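Side-chain contacts in glutaredoxin 1 (Francisella tularensis subsp. tularensis, PDB 3MSZ), which binds glutathione and probably reduces protein disulfides, as a member of the glutaredoxin family with its thioredoxin-like fold: residues 47-50 with 51-54; 21-24 with 25-29; 36-39 with 40-43. One frame throughout, in Å; residues are numbered along the deposited sequence. Where two conformers were deposited one is given.

Contact 1: 47-50 with 51-54; sequences DEMN and QSGK
Ser52 holds OG between its own backbone N and carbonyl carbon (chi1 65°), which turns the hydroxyl back on the carbonyl of Met49, while the selenomethionine chain of Met49 bends at chi2 and chi3 to bring its methyl alongside. Ser52 heads an ST turn at the place where helix 39-50 gives way to a loop. Ser52 OG donates to Met49 O at 2.7 Å and accepts from the backbone two residues on, with Lys54 N 3.0 Å from Ser52 OG. A short hydroxyl that both gives and takes is what serine offers here, linking a helix carbonyl to the next part of the chain.

Met49 O is gripped twice, for Ser52 N also donates to it at 3.0 Å. The two donors arrive differently: the amide stands well above the carbonyl plane, whereas the hydroxyl is tilted only 18° from it. One residue earlier, Gln51 N bonds to Glu48 O at 3.2 Å, again three residues back, and its bond to Asp47 O is weak. Gly53 suits its place because, at phi 85°, a CB would press on the carbonyl O of Ser52.

The neighbouring side chains frame the turn. Asn50 sends OD1 to Ile59 N, tying the helix to the loop ahead of strand 64-67, and Met49 also packs on Val55 and Ile59 of that loop. Gln51, a residue seen to bind glutathione in a structure of this protein, though not in this chain, runs out extended beyond CG, a polar chain suited to the exposed surface. Its aliphatic root lies on the last helical turn, with Gln51 CG 3.4 Å from Asp47 O. On the other flank, the methyl CE of Met49 comes to 4.1 Å from Ser52 CB.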
loop_
_atom_site.group_PDB
_atom_site.type_symbol
_atom_site.label_atom_id
_atom_site.label_comp_id
_atom_site.label_asym_id
_atom_site.label_seq_id
_atom_site.Cartn_x
_atom_site.Cartn_y
_atom_site.Cartn_z
ATOM N N ASP A 47 10.923 -4.549 -8.483
ATOM C CA ASP A 47 11.295 -4.591 -9.892
ATOM C C ASP A 47 10.115 -5.109 -10.731
ATOM O O ASP A 47 9.813 -4.578 -11.808
ATOM C CB ASP A 47 12.568 -5.432 -10.084
ATOM C CG ASP A 47 13.798 -4.829 -9.375
ATOM O OD1 ASP A 47 13.660 -3.884 -8.552
ATOM O OD2 ASP A 47 14.921 -5.317 -9.645
ATOM N N GLU A 48 9.420 -6.119 -10.210
ATOM C CA GLU A 48 8.225 -6.630 -10.836
ATOM C C GLU A 48 7.137 -5.551 -10.988
ATOM O O GLU A 48 6.644 -5.319 -12.071
ATOM C CB GLU A 48 7.677 -7.761 -10.009
ATOM C CG GLU A 48 8.494 -9.007 -10.097
ATOM C CD GLU A 48 7.820 -10.182 -9.397
ATOM O OE1 GLU A 48 6.967 -9.938 -8.501
ATOM O OE2 GLU A 48 8.149 -11.340 -9.750
HETATM N N MSE A 49 6.761 -4.907 -9.896
HETATM C CA MSE A 49 5.765 -3.829 -9.961
HETATM C C MSE A 49 6.194 -2.692 -10.895
HETATM O O MSE A 49 5.362 -2.169 -11.630
HETATM C CB MSE A 49 5.506 -3.248 -8.557
HETATM C CG MSE A 49 4.639 -4.111 -7.643
HETATM SE SE MSE A 49 2.844 -4.474 -8.335
HETATM C CE MSE A 49 3.269 -6.087 -9.374
ATOM N N ASN A 50 7.475 -2.296 -10.842
ATOM C CA ASN A 50 7.969 -1.159 -11.637
ATOM C C ASN A 50 7.953 -1.425 -13.143
ATOM O O ASN A 50 8.073 -0.495 -13.940
ATOM C CB ASN A 50 9.360 -0.664 -11.201
ATOM C CG ASN A 50 9.316 -0.004 -9.831
ATOM O OD1 ASN A 50 8.254 0.470 -9.416
ATOM N ND2 ASN A 50 10.438 0.007 -9.116
ATOM N N GLN A 51 7.724 -2.675 -13.519
ATOM C CA GLN A 51 7.569 -3.029 -14.919
ATOM C C GLN A 51 6.211 -3.641 -15.243
ATOM O O GLN A 51 6.052 -4.303 -16.285
ATOM C CB GLN A 51 8.649 -4.031 -15.296
ATOM C CG GLN A 51 10.033 -3.533 -15.087
ATOM C CD GLN A 51 11.027 -4.536 -15.626
ATOM O OE1 GLN A 51 11.774 -5.179 -14.868
ATOM N NE2 GLN A 51 11.024 -4.696 -16.944
ATOM N N SER A 52 5.226 -3.447 -14.368
ATOM C CA SER A 52 3.964 -4.160 -14.518
ATOM C C SER A 52 2.933 -3.287 -15.208
ATOM O O SER A 52 1.899 -3.773 -15.645
ATOM C CB SER A 52 3.415 -4.502 -13.133
ATOM O OG SER A 52 3.094 -3.280 -12.441
ATOM N N GLY A 53 3.194 -1.982 -15.260
ATOM C CA GLY A 53 2.193 -1.060 -15.754
ATOM C C GLY A 53 1.195 -0.627 -14.676
ATOM O O GLY A 53 0.331 0.188 -14.953
ATOM N N LYS A 54 1.301 -1.144 -13.453
ATOM C CA LYS A 54 0.254 -0.896 -12.440
ATOM C C LYS A 54 0.585 0.210 -11.426
ATOM O O LYS A 54 -0.268 0.611 -10.641
ATOM C CB LYS A 54 -0.101 -2.181 -11.661
ATOM C CG LYS A 54 -0.454 -3.400 -12.513
ATOM C CD LYS A 54 -1.672 -3.160 -13.399
ATOM C CE LYS A 54 -2.002 -4.398 -14.251
ATOM N NZ LYS A 54 -3.473 -4.653 -14.343
#

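Contact 2: 21-24 with 25-29; sequences KQWF and EENNI
Trp23 and Asn27 meet one turn apart at the C-terminal end of helix 15-26, which a Schellman motif closes. With chi1 -172° the indole stands beside its own carbonyl carbon, and the amide of Asn27 leans back over it: ND2 sits above the centre of one ring face, 3.7 Å from Trp23 CE2, with amide and ring planes 43° apart. Asn27 ND2 also donates to Trp23 O at 2.9 Å, an almost straight bond lying close to the amide plane, which helps hold the amide in this rotation.

Phe24 takes the other course, its CG beside the backbone N, and the ring heads for Val6 and Ile8 of strand 6-10. Ile29, beyond the turn, places its CG2 branch 3.6 Å from Phe24 CD1, a branched residue whose CG2 meets the buried ring obliquely. Phe24 O collects Ile29 N at 2.8 Å and Asn27 N at 3.1 Å, from opposite faces of its carbonyl plane. Asn28, with phi 54°, is the C-prime residue, and asparagine tolerates that conformation comparatively well; Asn28 N reaches Glu25 O at 3.1 Å.

Lys21 is turned elsewhere, to a salt bridge with Glu33. The carbonyls of Trp23, Phe24 and Glu25, which have no further helical turn to bond to, are thus met by amides of the reversing chain and, at Trp23, by the side chain of Asn27.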
loop_
_atom_site.group_PDB
_atom_site.type_symbol
_atom_site.label_atom_id
_atom_site.label_comp_id
_atom_site.label_asym_id
_atom_site.label_seq_id
_atom_site.Cartn_x
_atom_site.Cartn_y
_atom_site.Cartn_z
ATOM N N LYS A 21 -2.142 0.785 7.884
ATOM C CA LYS A 21 -3.140 -0.215 8.334
ATOM C C LYS A 21 -4.071 0.377 9.383
ATOM O O LYS A 21 -5.286 0.191 9.335
ATOM C CB LYS A 21 -2.445 -1.453 8.895
ATOM C CG LYS A 21 -1.718 -2.254 7.821
ATOM C CD LYS A 21 -1.114 -3.545 8.369
ATOM C CE LYS A 21 0.254 -3.276 8.988
ATOM N NZ LYS A 21 0.892 -4.529 9.507
ATOM N N GLN A 22 -3.484 1.078 10.346
ATOM C CA GLN A 22 -4.259 1.732 11.389
ATOM C C GLN A 22 -5.294 2.686 10.808
ATOM O O GLN A 22 -6.419 2.778 11.309
ATOM C CB GLN A 22 -3.321 2.521 12.292
ATOM C CG GLN A 22 -4.043 3.285 13.353
ATOM C CD GLN A 22 -3.069 4.050 14.263
ATOM O OE1 GLN A 22 -2.825 3.656 15.399
ATOM N NE2 GLN A 22 -2.510 5.132 13.746
ATOM N N TRP A 23 -4.921 3.396 9.744
ATOM C CA TRP A 23 -5.870 4.296 9.101
ATOM C C TRP A 23 -7.087 3.533 8.551
ATOM O O TRP A 23 -8.242 3.945 8.725
ATOM C CB TRP A 23 -5.202 5.106 7.977
ATOM C CG TRP A 23 -6.112 6.180 7.419
ATOM C CD1 TRP A 23 -6.270 7.463 7.903
ATOM C CD2 TRP A 23 -7.027 6.058 6.314
ATOM N NE1 TRP A 23 -7.209 8.138 7.155
ATOM C CE2 TRP A 23 -7.684 7.310 6.169
ATOM C CE3 TRP A 23 -7.351 5.023 5.433
ATOM C CZ2 TRP A 23 -8.644 7.558 5.161
ATOM C CZ3 TRP A 23 -8.320 5.271 4.426
ATOM C CH2 TRP A 23 -8.954 6.528 4.312
ATOM N N PHE A 24 -6.828 2.438 7.851
ATOM C CA PHE A 24 -7.912 1.630 7.303
ATOM C C PHE A 24 -8.775 1.058 8.424
ATOM O O PHE A 24 -10.008 1.107 8.353
ATOM C CB PHE A 24 -7.359 0.525 6.396
ATOM C CG PHE A 24 -6.875 1.049 5.063
ATOM C CD1 PHE A 24 -7.787 1.553 4.134
ATOM C CD2 PHE A 24 -5.528 1.066 4.752
ATOM C CE1 PHE A 24 -7.360 2.073 2.905
ATOM C CE2 PHE A 24 -5.089 1.561 3.517
ATOM C CZ PHE A 24 -6.015 2.076 2.598
ATOM N N GLU A 25 -8.113 0.531 9.455
ATOM C CA GLU A 25 -8.805 -0.017 10.626
ATOM C C GLU A 25 -9.654 1.019 11.371
ATOM O O GLU A 25 -10.749 0.703 11.809
ATOM C CB GLU A 25 -7.812 -0.698 11.582
ATOM C CG GLU A 25 -7.294 -2.030 11.017
ATOM C CD GLU A 25 -5.962 -2.499 11.607
ATOM O OE1 GLU A 25 -5.200 -1.680 12.174
ATOM O OE2 GLU A 25 -5.675 -3.709 11.480
ATOM N N GLU A 26 -9.156 2.243 11.523
ATOM C CA GLU A 26 -9.894 3.293 12.250
ATOM C C GLU A 26 -11.090 3.749 11.449
ATOM O O GLU A 26 -12.005 4.391 11.974
ATOM C CB GLU A 26 -8.982 4.493 12.614
ATOM C CG GLU A 26 -7.886 4.143 13.680
ATOM C CD GLU A 26 -8.474 3.674 15.055
ATOM O OE1 GLU A 26 -9.541 4.160 15.478
ATOM O OE2 GLU A 26 -7.864 2.806 15.719
ATOM N N ASN A 27 -11.116 3.365 10.179
ATOM C CA ASN A 27 -12.248 3.689 9.313
ATOM C C ASN A 27 -13.059 2.450 8.887
ATOM O O ASN A 27 -13.876 2.491 7.957
ATOM C CB ASN A 27 -11.761 4.503 8.111
ATOM C CG ASN A 27 -11.359 5.913 8.517
ATOM O OD1 ASN A 27 -12.221 6.754 8.728
ATOM N ND2 ASN A 27 -10.055 6.147 8.725
ATOM N N ASN A 28 -12.812 1.348 9.585
ATOM C CA ASN A 28 -13.530 0.113 9.350
ATOM C C ASN A 28 -13.465 -0.325 7.887
ATOM O O ASN A 28 -14.472 -0.741 7.300
ATOM C CB ASN A 28 -14.983 0.263 9.772
ATOM C CG ASN A 28 -15.666 -1.076 9.932
ATOM O OD1 ASN A 28 -15.061 -2.008 10.461
ATOM N ND2 ASN A 28 -16.918 -1.191 9.451
ATOM N N ILE A 29 -12.278 -0.220 7.297
ATOM C CA ILE A 29 -12.070 -0.646 5.921
ATOM C C ILE A 29 -11.194 -1.896 5.945
ATOM O O ILE A 29 -10.073 -1.865 6.445
ATOM C CB ILE A 29 -11.438 0.493 5.087
ATOM C CG1 ILE A 29 -12.426 1.657 4.982
ATOM C CG2 ILE A 29 -10.990 -0.005 3.689
ATOM C CD1 ILE A 29 -11.835 2.898 4.337
#

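Contact 3: 36-39 with 40-43; sequences IDDY and AQRS
The N-terminal cap of helix 39-50 is made by Asp38, whose carboxylate folds over the first turn and accepts from Gln41 N through OD2. The capping bond is weak, with Gln41 N 3.4 Å from Asp38 OD2, but its direction is the usual one. CG of Asp38 stands between backbone N and carbonyl carbon (chi1 72°), which swings the carboxylate toward the amides of the first helical turn; aspartate is short enough to reach them, and its negative charge probably also favours the positive end of the helix. Ala40 adds little bulk beside it, its CB 3.4 Å from Asp38 OD2.

Arg42 bends back from the helix at chi3 (-58°) and lays the edge of its guanidinium along the loop that precedes it. NE donates to Ile36 O at 3.1 Å and NH2 to Asp37 O at 2.7 Å, both carbonyl oxygens lying close to the guanidinium plane; the second bond is almost straight, and the pair holds the flat group against rotation. This loop leads from strand 32-35 of the central sheet into the helix, and Arg42 therefore ties the helix to the connection that feeds it. Ile36 has two conformers; in one of them CG1 lies 3.6 Å from Arg42 CG, the arginine's CG brushing the isoleucine, so this contact is less certain. Arg42 also touches Arg11, and a cacodylate ion, probably from the crystallisation liquor, lies about 3 Å from its side chain.

Asp37 is engaged elsewhere, its OD1 accepting from Asn12 N, and its backbone N gives its hydrogen to a water that in turn donates weakly to Gln41 OE1. At the first residue of the helix, Tyr39 O accepts twice: from Ser43 N at 2.9 Å and from the hydroxyl Ser43 OG at 3.0 Å.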
loop_
_atom_site.group_PDB
_atom_site.type_symbol
_atom_site.label_atom_id
_atom_site.label_comp_id
_atom_site.label_asym_id
_atom_site.label_seq_id
_atom_site.Cartn_x
_atom_site.Cartn_y
_atom_site.Cartn_z
ATOM N N ILE A 36 6.300 -8.793 3.052
ATOM C CA ILE A 36 7.547 -9.220 2.423
ATOM C C ILE A 36 8.730 -8.689 3.225
ATOM O O ILE A 36 9.224 -7.586 2.980
ATOM C CB ILE A 36 7.632 -8.724 0.974
ATOM C CG1 ILE A 36 7.076 -7.299 0.867
ATOM C CG2 ILE A 36 6.857 -9.662 0.062
ATOM C CD1 ILE A 36 6.878 -6.797 -0.571
ATOM N N ASP A 37 9.176 -9.468 4.200
ATOM C CA ASP A 37 10.195 -8.975 5.146
ATOM C C ASP A 37 11.602 -8.912 4.544
ATOM O O ASP A 37 12.348 -7.944 4.748
ATOM C CB ASP A 37 10.207 -9.782 6.449
ATOM C CG ASP A 37 9.175 -9.273 7.481
ATOM O OD1 ASP A 37 8.521 -8.222 7.250
ATOM O OD2 ASP A 37 9.026 -9.932 8.534
ATOM N N ASP A 38 11.970 -9.909 3.767
ATOM C CA ASP A 38 13.378 -9.911 3.356
ATOM C C ASP A 38 13.725 -8.997 2.176
ATOM O O ASP A 38 12.891 -8.702 1.292
ATOM C CB ASP A 38 13.964 -11.321 3.223
ATOM C CG ASP A 38 13.438 -12.055 2.031
ATOM O OD1 ASP A 38 12.198 -12.193 1.946
ATOM O OD2 ASP A 38 14.256 -12.505 1.193
ATOM N N TYR A 39 14.958 -8.517 2.198
ATOM C CA TYR A 39 15.413 -7.566 1.208
ATOM C C TYR A 39 15.294 -8.185 -0.182
ATOM O O TYR A 39 14.822 -7.522 -1.110
ATOM C CB TYR A 39 16.846 -7.142 1.503
ATOM C CG TYR A 39 17.424 -6.168 0.490
ATOM C CD1 TYR A 39 17.224 -4.806 0.626
ATOM C CD2 TYR A 39 18.183 -6.621 -0.596
ATOM C CE1 TYR A 39 17.760 -3.913 -0.289
ATOM C CE2 TYR A 39 18.734 -5.731 -1.515
ATOM C CZ TYR A 39 18.516 -4.382 -1.354
ATOM O OH TYR A 39 19.039 -3.480 -2.251
ATOM N N ALA A 40 15.679 -9.456 -0.312
ATOM C CA ALA A 40 15.576 -10.161 -1.605
ATOM C C ALA A 40 14.151 -10.193 -2.177
ATOM O O ALA A 40 13.936 -9.877 -3.351
ATOM C CB ALA A 40 16.155 -11.578 -1.521
ATOM N N GLN A 41 13.185 -10.585 -1.354
ATOM C CA GLN A 41 11.785 -10.603 -1.762
ATOM C C GLN A 41 11.249 -9.217 -2.098
ATOM O O GLN A 41 10.460 -9.069 -3.019
ATOM C CB GLN A 41 10.892 -11.208 -0.664
ATOM C CG GLN A 41 10.925 -12.727 -0.500
ATOM C CD GLN A 41 10.043 -13.222 0.679
ATOM O OE1 GLN A 41 9.597 -12.440 1.532
ATOM N NE2 GLN A 41 9.803 -14.528 0.720
ATOM N N ARG A 42 11.630 -8.206 -1.332
ATOM C CA ARG A 42 11.130 -6.857 -1.595
ATOM C C ARG A 42 11.678 -6.298 -2.893
ATOM O O ARG A 42 10.942 -5.673 -3.660
ATOM C CB ARG A 42 11.419 -5.889 -0.445
ATOM C CG ARG A 42 10.151 -5.520 0.359
ATOM C CD ARG A 42 10.448 -4.686 1.604
ATOM N NE ARG A 42 11.372 -5.376 2.509
ATOM C CZ ARG A 42 12.646 -5.027 2.697
ATOM N NH1 ARG A 42 13.150 -3.981 2.061
ATOM N NH2 ARG A 42 13.417 -5.722 3.537
ATOM N N SER A 43 12.960 -6.509 -3.161
ATOM C CA SER A 43 13.522 -5.886 -4.362
ATOM C C SER A 43 12.972 -6.550 -5.610
ATOM O O SER A 43 12.836 -5.909 -6.639
ATOM C CB SER A 43 15.050 -5.883 -4.368
ATOM O OG SER A 43 15.537 -7.146 -4.043
HETATM O O HOH W 1 8.062 -12.009 4.555
#

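How the contacts relate
From the N terminus, contact 2 comes first, finishing helix 15-26 and turning the chain toward strand 32-35 within the beta-alpha-beta unit begun by strand 6-10. Contact 3 follows, where the chain leaves strand 32-35 and starts helix 39-50; contact 1 then ends that same helix and releases the chain into the loop before strand 64-67. All three are local turns in series, so none nests in or crosses another. Contacts 3 and 1 bracket one helix, their centres about 15 Å apart. Contact 2 lies on the opposite side of the chain's centre from both, about 25 Å from contact 3 and about 27 Å from contact 1, centre to centre.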